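Local coordinates for K Homology domain-containing protein (Aeropyrum pernix, PDB 1TUA) that is of unknown function but, as a protein with K homology domains, probably binds RNA, at residues A[111-123]-A[153-167]. Residues are numbered along the deposited sequence; the frame is centred on the assembly and turned at random.
Sequences RIIGEGGRARRTI and AIEMLAEGRMHSTVY
Arg-111, in the last turn of helix 102-113, bends at chi2 and chi3, both near -70°, and curls its guanidinium over the connection between helices 144-158 and 163-188. NH2 donates to the carbonyl O of Arg-161 at 3.0 Å, fairly straight at the hydrogen; the acceptor lies in the guanidinium plane. NE binds water 1, which passes hydrogens on to Leu-157 O and Arg-161 O, while NH2 also gives to water 2. The imidazole of His-163 comes over one guanidinium face with the planes inclined by 44°, too far from parallel for a stack. An alanine in place of Arg-111 would probably leave Arg-161 O without this direct donor and water 1 without its bond from NE.

Behind this polar edge the contact is aliphatic. Ile-123 is a knob set among Ala-153, Ile-154, Leu-157 and Tyr-167; its CD1 meets Leu-157 CD1 tip to tip at 3.7 Å. Ile-112 crosses Ile-154 at about a right angle, CG2 lying 3.8 Å from Ile-154 CD1, and its CG1 rests on Leu-157 CB.

The aromatic part belongs to Tyr-167. With chi1 of Thr-122 at -64°, OG1 lies beside the backbone N and bonds Arg-118 O, which takes Thr-122 N from its opposite face; CG2 is swung over one face of the Tyr-167 ring, 3.7 Å from the centroid, in a CH-pi contact. Tyr-167 OH comes to Ala-119 at its ring edge, 3.2 Å from Ala-119 CA.

Gly-114 to Gly-117 form the GxxG loop of the KH fold, here GEGG, and Gly-160 ends helix 144-158 in a Schellman motif. The chemistry implies a division of labour: the apolar core packs helices 102-113 and 118-127 on helix 144-158, Arg-111 and water 1 hold the turn, and Tyr-167 ties in the start of helix 163-188.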
ATOM      1  N   ARG A 111      17.958   1.612  -7.263  1.00 16.30           N
ATOM      2  CA  ARG A 111      17.431   1.151  -8.552  1.00 16.26           C
ATOM      3  C   ARG A 111      15.908   1.318  -8.603  1.00 15.72           C
ATOM      4  O   ARG A 111      15.352   1.725  -9.619  1.00 16.03           O
ATOM      5  CB  ARG A 111      17.764  -0.328  -8.776  1.00 16.75           C
ATOM      6  CG  ARG A 111      19.239  -0.634  -8.938  1.00 18.03           C
ATOM      7  CD  ARG A 111      19.770  -0.121 -10.262  1.00 19.79           C
ATOM      8  NE  ARG A 111      19.224  -0.862 -11.398  1.00 20.27           N
ATOM      9  CZ  ARG A 111      19.492  -0.574 -12.666  1.00 22.21           C
ATOM     10  NH1 ARG A 111      20.298   0.441 -12.954  1.00 23.57           N
ATOM     11  NH2 ARG A 111      18.963  -1.297 -13.645  1.00 21.66           N
ATOM     12  N   ILE A 112      15.238   0.990  -7.502  1.00 16.30           N
ATOM     13  CA  ILE A 112      13.783   1.095  -7.426  1.00 15.24           C
ATOM     14  C   ILE A 112      13.313   2.542  -7.490  1.00 15.88           C
ATOM     15  O   ILE A 112      12.326   2.850  -8.156  1.00 16.23           O
ATOM     16  CB  ILE A 112      13.259   0.429  -6.135  1.00 14.27           C
ATOM     17  CG1 ILE A 112      13.488  -1.083  -6.223  1.00 14.18           C
ATOM     18  CG2 ILE A 112      11.780   0.750  -5.931  1.00 14.53           C
ATOM     19  CD1 ILE A 112      13.214  -1.837  -4.936  1.00 15.14           C
ATOM     20  N   ILE A 113      14.024   3.429  -6.800  1.00 16.67           N
ATOM     21  CA  ILE A 113      13.674   4.845  -6.796  1.00 17.61           C
ATOM     22  C   ILE A 113      14.122   5.500  -8.096  1.00 19.58           C
ATOM     23  O   ILE A 113      13.350   6.218  -8.729  1.00 19.75           O
ATOM     24  CB  ILE A 113      14.334   5.583  -5.610  1.00 18.26           C
ATOM     25  CG1 ILE A 113      13.805   5.021  -4.291  1.00 17.68           C
ATOM     26  CG2 ILE A 113      14.052   7.082  -5.700  1.00 17.99           C
ATOM     27  CD1 ILE A 113      14.478   5.609  -3.069  1.00 18.24           C
ATOM     28  N   GLY A 114      15.365   5.237  -8.490  1.00 20.26           N
ATOM     29  CA  GLY A 114      15.898   5.809  -9.713  1.00 23.56           C
ATOM     30  C   GLY A 114      16.369   7.235  -9.491  1.00 26.52           C
ATOM     31  O   GLY A 114      16.077   7.838  -8.456  1.00 26.25           O
ATOM     32  N   GLU A 115      17.101   7.780 -10.458  1.00 29.92           N
ATOM     33  CA  GLU A 115      17.593   9.146 -10.346  1.00 31.74           C
ATOM     34  C   GLU A 115      16.420  10.114 -10.353  1.00 30.81           C
ATOM     35  O   GLU A 115      15.618  10.120 -11.283  1.00 31.95           O
ATOM     36  CB  GLU A 115      18.543   9.465 -11.500  1.00 35.75           C
ATOM     37  CG  GLU A 115      18.998  10.918 -11.538  1.00 41.56           C
ATOM     38  CD  GLU A 115      20.315  11.093 -12.270  1.00 45.28           C
ATOM     39  OE1 GLU A 115      21.345  10.614 -11.746  1.00 47.88           O
ATOM     40  OE2 GLU A 115      20.322  11.702 -13.364  1.00 47.09           O
ATOM     41  N   GLY A 116      16.320  10.929  -9.309  1.00 29.87           N
ATOM     42  CA  GLY A 116      15.223  11.874  -9.218  1.00 29.46           C
ATOM     43  C   GLY A 116      13.890  11.169  -9.038  1.00 28.94           C
ATOM     44  O   GLY A 116      12.843  11.713  -9.379  1.00 30.52           O
ATOM     45  N   GLY A 117      13.929   9.949  -8.504  1.00 27.34           N
ATOM     46  CA  GLY A 117      12.714   9.183  -8.291  1.00 24.88           C
ATOM     47  C   GLY A 117      12.003   8.832  -9.582  1.00 23.38           C
ATOM     48  O   GLY A 117      10.809   8.550  -9.587  1.00 23.28           O
ATOM     49  N   ARG A 118      12.748   8.827 -10.680  1.00 22.63           N
ATOM     50  CA  ARG A 118      12.195   8.530 -11.999  1.00 21.52           C
ATOM     51  C   ARG A 118      11.676   7.105 -12.183  1.00 18.24           C
ATOM     52  O   ARG A 118      10.683   6.891 -12.874  1.00 16.93           O
ATOM     53  CB  ARG A 118      13.250   8.796 -13.064  1.00 25.67           C
ATOM     54  CG  ARG A 118      12.717   8.823 -14.481  1.00 33.33           C
ATOM     55  CD  ARG A 118      12.541  10.262 -14.941  1.00 39.32           C
ATOM     56  NE  ARG A 118      13.648  11.102 -14.479  1.00 44.21           N
ATOM     57  CZ  ARG A 118      14.940  10.824 -14.662  1.00 46.32           C
ATOM     58  NH1 ARG A 118      15.306   9.720 -15.306  1.00 47.26           N
ATOM     59  NH2 ARG A 118      15.873  11.644 -14.184  1.00 47.14           N
ATOM     60  N   ALA A 119      12.358   6.130 -11.592  1.00 16.01           N
ATOM     61  CA  ALA A 119      11.938   4.735 -11.732  1.00 14.93           C
ATOM     62  C   ALA A 119      10.626   4.490 -10.995  1.00 14.43           C
ATOM     63  O   ALA A 119       9.696   3.900 -11.548  1.00 13.16           O
ATOM     64  CB  ALA A 119      13.017   3.801 -11.207  1.00 13.91           C
ATOM     65  N   ARG A 120      10.556   4.954  -9.750  1.00 13.46           N
ATOM     66  CA  ARG A 120       9.354   4.788  -8.947  1.00 13.51           C
ATOM     67  C   ARG A 120       8.160   5.455  -9.637  1.00 13.76           C
ATOM     68  O   ARG A 120       7.077   4.872  -9.725  1.00 12.78           O
ATOM     69  CB  ARG A 120       9.569   5.395  -7.559  1.00 13.96           C
ATOM     70  CG  ARG A 120       8.456   5.091  -6.567  1.00 16.92           C
ATOM     71  CD  ARG A 120       8.704   5.804  -5.242  1.00 20.28           C
ATOM     72  NE  ARG A 120       8.732   7.253  -5.419  1.00 23.50           N
ATOM     73  CZ  ARG A 120       7.657   7.999  -5.655  1.00 25.49           C
ATOM     74  NH1 ARG A 120       6.457   7.440  -5.733  1.00 27.83           N
ATOM     75  NH2 ARG A 120       7.785   9.307  -5.840  1.00 27.16           N
ATOM     76  N   ARG A 121       8.356   6.672 -10.140  1.00 14.50           N
ATOM     77  CA  ARG A 121       7.273   7.385 -10.813  1.00 15.95           C
ATOM     78  C   ARG A 121       6.813   6.693 -12.095  1.00 15.12           C
ATOM     79  O   ARG A 121       5.611   6.658 -12.396  1.00 14.30           O
ATOM     80  CB  ARG A 121       7.685   8.827 -11.122  1.00 19.47           C
ATOM     81  CG  ARG A 121       7.887   9.672  -9.885  1.00 26.39           C
ATOM     82  CD  ARG A 121       8.124  11.139 -10.235  1.00 32.85           C
ATOM     83  NE  ARG A 121       8.253  11.966  -9.033  1.00 37.91           N
ATOM     84  CZ  ARG A 121       9.253  11.866  -8.160  1.00 39.95           C
ATOM     85  NH1 ARG A 121      10.215  10.974  -8.356  1.00 41.78           N
ATOM     86  NH2 ARG A 121       9.288  12.650  -7.086  1.00 41.67           N
ATOM     87  N   THR A 122       7.761   6.148 -12.855  1.00 14.24           N
ATOM     88  CA  THR A 122       7.421   5.456 -14.095  1.00 13.89           C
ATOM     89  C   THR A 122       6.519   4.259 -13.810  1.00 13.00           C
ATOM     90  O   THR A 122       5.521   4.046 -14.490  1.00 13.45           O
ATOM     91  CB  THR A 122       8.680   4.961 -14.828  1.00 14.97           C
ATOM     92  OG1 THR A 122       9.459   6.092 -15.232  1.00 17.37           O
ATOM     93  CG2 THR A 122       8.301   4.135 -16.059  1.00 13.79           C
ATOM     94  N   ILE A 123       6.873   3.476 -12.799  1.00 13.35           N
ATOM     95  CA  ILE A 123       6.058   2.324 -12.453  1.00 11.73           C
ATOM     96  C   ILE A 123       4.671   2.789 -11.986  1.00 11.53           C
ATOM     97  O   ILE A 123       3.662   2.211 -12.384  1.00 11.76           O
ATOM     98  CB  ILE A 123       6.748   1.464 -11.369  1.00 12.61           C
ATOM     99  CG1 ILE A 123       8.065   0.908 -11.934  1.00 13.11           C
ATOM    100  CG2 ILE A 123       5.830   0.314 -10.939  1.00 12.13           C
ATOM    101  CD1 ILE A 123       8.910   0.127 -10.941  1.00 14.42           C
ATOM    102  N   ALA A 153       7.213  -5.572 -11.105  1.00 12.39           N
ATOM    103  CA  ALA A 153       8.217  -4.635 -11.607  1.00 12.08           C
ATOM    104  C   ALA A 153       9.212  -4.268 -10.501  1.00 12.93           C
ATOM    105  O   ALA A 153      10.426  -4.215 -10.734  1.00 12.34           O
ATOM    106  CB  ALA A 153       7.542  -3.383 -12.147  1.00 10.98           C
ATOM    107  N   ILE A 154       8.696  -4.014  -9.298  1.00 13.11           N
ATOM    108  CA  ILE A 154       9.547  -3.676  -8.161  1.00 13.62           C
ATOM    109  C   ILE A 154      10.476  -4.847  -7.837  1.00 14.74           C
ATOM    110  O   ILE A 154      11.667  -4.655  -7.603  1.00 14.35           O
ATOM    111  CB  ILE A 154       8.714  -3.352  -6.903  1.00 13.93           C
ATOM    112  CG1 ILE A 154       7.873  -2.091  -7.138  1.00 13.86           C
ATOM    113  CG2 ILE A 154       9.640  -3.176  -5.701  1.00 12.57           C
ATOM    114  CD1 ILE A 154       8.695  -0.843  -7.350  1.00 15.99           C
ATOM    115  N   GLU A 155       9.933  -6.061  -7.823  1.00 13.85           N
ATOM    116  CA  GLU A 155      10.757  -7.228  -7.540  1.00 16.21           C
ATOM    117  C   GLU A 155      11.857  -7.381  -8.599  1.00 16.04           C
ATOM    118  O   GLU A 155      13.011  -7.672  -8.266  1.00 16.20           O
ATOM    119  CB  GLU A 155       9.887  -8.485  -7.485  1.00 17.85           C
ATOM    120  CG  GLU A 155       8.910  -8.485  -6.320  1.00 22.01           C
ATOM    121  CD  GLU A 155       7.946  -9.662  -6.353  1.00 25.78           C
ATOM    122  OE1 GLU A 155       7.395  -9.958  -7.439  1.00 27.84           O
ATOM    123  OE2 GLU A 155       7.729 -10.282  -5.292  1.00 29.56           O
ATOM    124  N   MET A 156      11.502  -7.178  -9.868  1.00 15.83           N
ATOM    125  CA  MET A 156      12.474  -7.283 -10.961  1.00 16.48           C
ATOM    126  C   MET A 156      13.620  -6.281 -10.781  1.00 17.08           C
ATOM    127  O   MET A 156      14.778  -6.604 -11.044  1.00 18.47           O
ATOM    128  CB  MET A 156      11.794  -7.056 -12.316  1.00 14.90           C
ATOM    129  CG  MET A 156      10.939  -8.227 -12.808  1.00 16.42           C
ATOM    130  SD  MET A 156       9.971  -7.821 -14.285  1.00 12.91           S
ATOM    131  CE  MET A 156      11.195  -7.815 -15.539  1.00 19.44           C
ATOM    132  N   LEU A 157      13.303  -5.068 -10.334  1.00 15.68           N
ATOM    133  CA  LEU A 157      14.340  -4.063 -10.121  1.00 15.26           C
ATOM    134  C   LEU A 157      15.202  -4.440  -8.924  1.00 16.37           C
ATOM    135  O   LEU A 157      16.413  -4.235  -8.941  1.00 17.25           O
ATOM    136  CB  LEU A 157      13.729  -2.674  -9.893  1.00 14.38           C
ATOM    137  CG  LEU A 157      13.084  -1.979 -11.093  1.00 13.97           C
ATOM    138  CD1 LEU A 157      12.558  -0.612 -10.670  1.00 15.60           C
ATOM    139  CD2 LEU A 157      14.100  -1.829 -12.207  1.00 14.69           C
ATOM    140  N   ALA A 158      14.575  -4.998  -7.887  1.00 16.66           N
ATOM    141  CA  ALA A 158      15.301  -5.397  -6.683  1.00 18.85           C
ATOM    142  C   ALA A 158      16.236  -6.556  -6.991  1.00 20.68           C
ATOM    143  O   ALA A 158      17.133  -6.867  -6.208  1.00 21.22           O
ATOM    144  CB  ALA A 158      14.323  -5.797  -5.580  1.00 16.30           C
ATOM    145  N   GLU A 159      16.019  -7.193  -8.138  1.00 22.42           N
ATOM    146  CA  GLU A 159      16.846  -8.316  -8.541  1.00 25.50           C
ATOM    147  C   GLU A 159      17.934  -7.921  -9.542  1.00 24.73           C
ATOM    148  O   GLU A 159      18.721  -8.761  -9.972  1.00 25.77           O
ATOM    149  CB  GLU A 159      15.950  -9.425  -9.089  1.00 29.31           C
ATOM    150  CG  GLU A 159      14.912  -9.851  -8.061  1.00 35.12           C
ATOM    151  CD  GLU A 159      14.014 -10.968  -8.534  1.00 40.31           C
ATOM    152  OE1 GLU A 159      13.315 -10.789  -9.559  1.00 41.97           O
ATOM    153  OE2 GLU A 159      14.007 -12.029  -7.870  1.00 43.71           O
ATOM    154  N   GLY A 160      17.978  -6.640  -9.905  1.00 23.33           N
ATOM    155  CA  GLY A 160      19.011  -6.163 -10.813  1.00 22.87           C
ATOM    156  C   GLY A 160      18.710  -5.992 -12.294  1.00 23.39           C
ATOM    157  O   GLY A 160      19.606  -5.625 -13.064  1.00 22.81           O
ATOM    158  N   ARG A 161      17.471  -6.249 -12.704  1.00 21.68           N
ATOM    159  CA  ARG A 161      17.095  -6.110 -14.109  1.00 22.19           C
ATOM    160  C   ARG A 161      17.282  -4.669 -14.562  1.00 20.37           C
ATOM    161  O   ARG A 161      17.194  -3.749 -13.748  1.00 20.38           O
ATOM    162  CB  ARG A 161      15.628  -6.503 -14.301  1.00 26.27           C
ATOM    163  CG  ARG A 161      15.292  -7.937 -13.933  1.00 33.32           C
ATOM    164  CD  ARG A 161      15.840  -8.901 -14.968  1.00 40.49           C
ATOM    165  NE  ARG A 161      15.322 -10.255 -14.793  1.00 46.00           N
ATOM    166  CZ  ARG A 161      15.614 -11.278 -15.595  1.00 49.58           C
ATOM    167  NH1 ARG A 161      16.426 -11.104 -16.634  1.00 50.60           N
ATOM    168  NH2 ARG A 161      15.090 -12.477 -15.361  1.00 50.13           N
ATOM    169  N   MET A 162      17.540  -4.470 -15.854  1.00 19.12           N
ATOM    170  CA  MET A 162      17.700  -3.121 -16.400  1.00 18.90           C
ATOM    171  C   MET A 162      16.343  -2.438 -16.267  1.00 18.10           C
ATOM    172  O   MET A 162      15.317  -3.110 -16.214  1.00 18.35           O
ATOM    173  CB  MET A 162      18.071  -3.157 -17.891  1.00 19.97           C
ATOM    174  CG  MET A 162      19.491  -3.621 -18.235  1.00 21.36           C
ATOM    175  SD  MET A 162      19.851  -3.419 -20.021  1.00 18.93           S
ATOM    176  CE  MET A 162      19.140  -4.942 -20.685  1.00 16.95           C
ATOM    177  N   HIS A 163      16.331  -1.112 -16.217  1.00 17.34           N
ATOM    178  CA  HIS A 163      15.071  -0.386 -16.115  1.00 16.45           C
ATOM    179  C   HIS A 163      14.237  -0.581 -17.382  1.00 16.84           C
ATOM    180  O   HIS A 163      13.034  -0.826 -17.314  1.00 15.46           O
ATOM    181  CB  HIS A 163      15.340   1.106 -15.889  1.00 17.33           C
ATOM    182  CG  HIS A 163      15.835   1.424 -14.513  1.00 17.94           C
ATOM    183  ND1 HIS A 163      15.003   1.474 -13.415  1.00 18.32           N
ATOM    184  CD2 HIS A 163      17.083   1.671 -14.050  1.00 18.16           C
ATOM    185  CE1 HIS A 163      15.716   1.736 -12.336  1.00 15.90           C
ATOM    186  NE2 HIS A 163      16.981   1.859 -12.693  1.00 19.28           N
ATOM    187  N   SER A 164      14.883  -0.482 -18.540  1.00 18.08           N
ATOM    188  CA  SER A 164      14.193  -0.638 -19.823  1.00 18.94           C
ATOM    189  C   SER A 164      13.532  -2.006 -19.918  1.00 18.45           C
ATOM    190  O   SER A 164      12.434  -2.138 -20.463  1.00 19.96           O
ATOM    191  CB  SER A 164      15.180  -0.454 -20.980  1.00 18.87           C
ATOM    192  OG  SER A 164      16.250  -1.369 -20.866  1.00 20.60           O
ATOM    193  N   THR A 165      14.219  -3.019 -19.392  1.00 19.94           N
ATOM    194  CA  THR A 165      13.711  -4.391 -19.374  1.00 20.58           C
ATOM    195  C   THR A 165      12.411  -4.427 -18.576  1.00 19.45           C
ATOM    196  O   THR A 165      11.394  -4.934 -19.040  1.00 18.88           O
ATOM    197  CB  THR A 165      14.721  -5.338 -18.702  1.00 21.50           C
ATOM    198  OG1 THR A 165      15.818  -5.567 -19.591  1.00 24.74           O
ATOM    199  CG2 THR A 165      14.069  -6.667 -18.340  1.00 24.44           C
ATOM    200  N   VAL A 166      12.460  -3.879 -17.368  1.00 18.10           N
ATOM    201  CA  VAL A 166      11.296  -3.840 -16.497  1.00 16.63           C
ATOM    202  C   VAL A 166      10.140  -3.062 -17.133  1.00 15.44           C
ATOM    203  O   VAL A 166       9.001  -3.524 -17.127  1.00 14.87           O
ATOM    204  CB  VAL A 166      11.666  -3.218 -15.122  1.00 16.89           C
ATOM    205  CG1 VAL A 166      10.421  -3.074 -14.250  1.00 16.57           C
ATOM    206  CG2 VAL A 166      12.687  -4.097 -14.419  1.00 15.36           C
ATOM    207  N   TYR A 167      10.430  -1.893 -17.694  1.00 14.84           N
ATOM    208  CA  TYR A 167       9.387  -1.086 -18.314  1.00 15.12           C
ATOM    209  C   TYR A 167       8.763  -1.781 -19.518  1.00 16.60           C
ATOM    210  O   TYR A 167       7.550  -1.735 -19.709  1.00 15.99           O
ATOM    211  CB  TYR A 167       9.931   0.277 -18.748  1.00 14.33           C
ATOM    212  CG  TYR A 167      10.570   1.086 -17.641  1.00 15.23           C
ATOM    213  CD1 TYR A 167      10.100   1.020 -16.323  1.00 16.21           C
ATOM    214  CD2 TYR A 167      11.645   1.929 -17.911  1.00 16.48           C
ATOM    215  CE1 TYR A 167      10.696   1.776 -15.300  1.00 16.24           C
ATOM    216  CE2 TYR A 167      12.245   2.686 -16.903  1.00 18.06           C
ATOM    217  CZ  TYR A 167      11.770   2.606 -15.603  1.00 16.94           C
ATOM    218  OH  TYR A 167      12.383   3.349 -14.622  1.00 18.84           O
TER
HETATM  219  O   HOH W   1      17.867  -3.030 -10.896  1.00 22.75           O
HETATM  220  O   HOH W   2      19.436   0.234 -16.201  1.00 23.44           O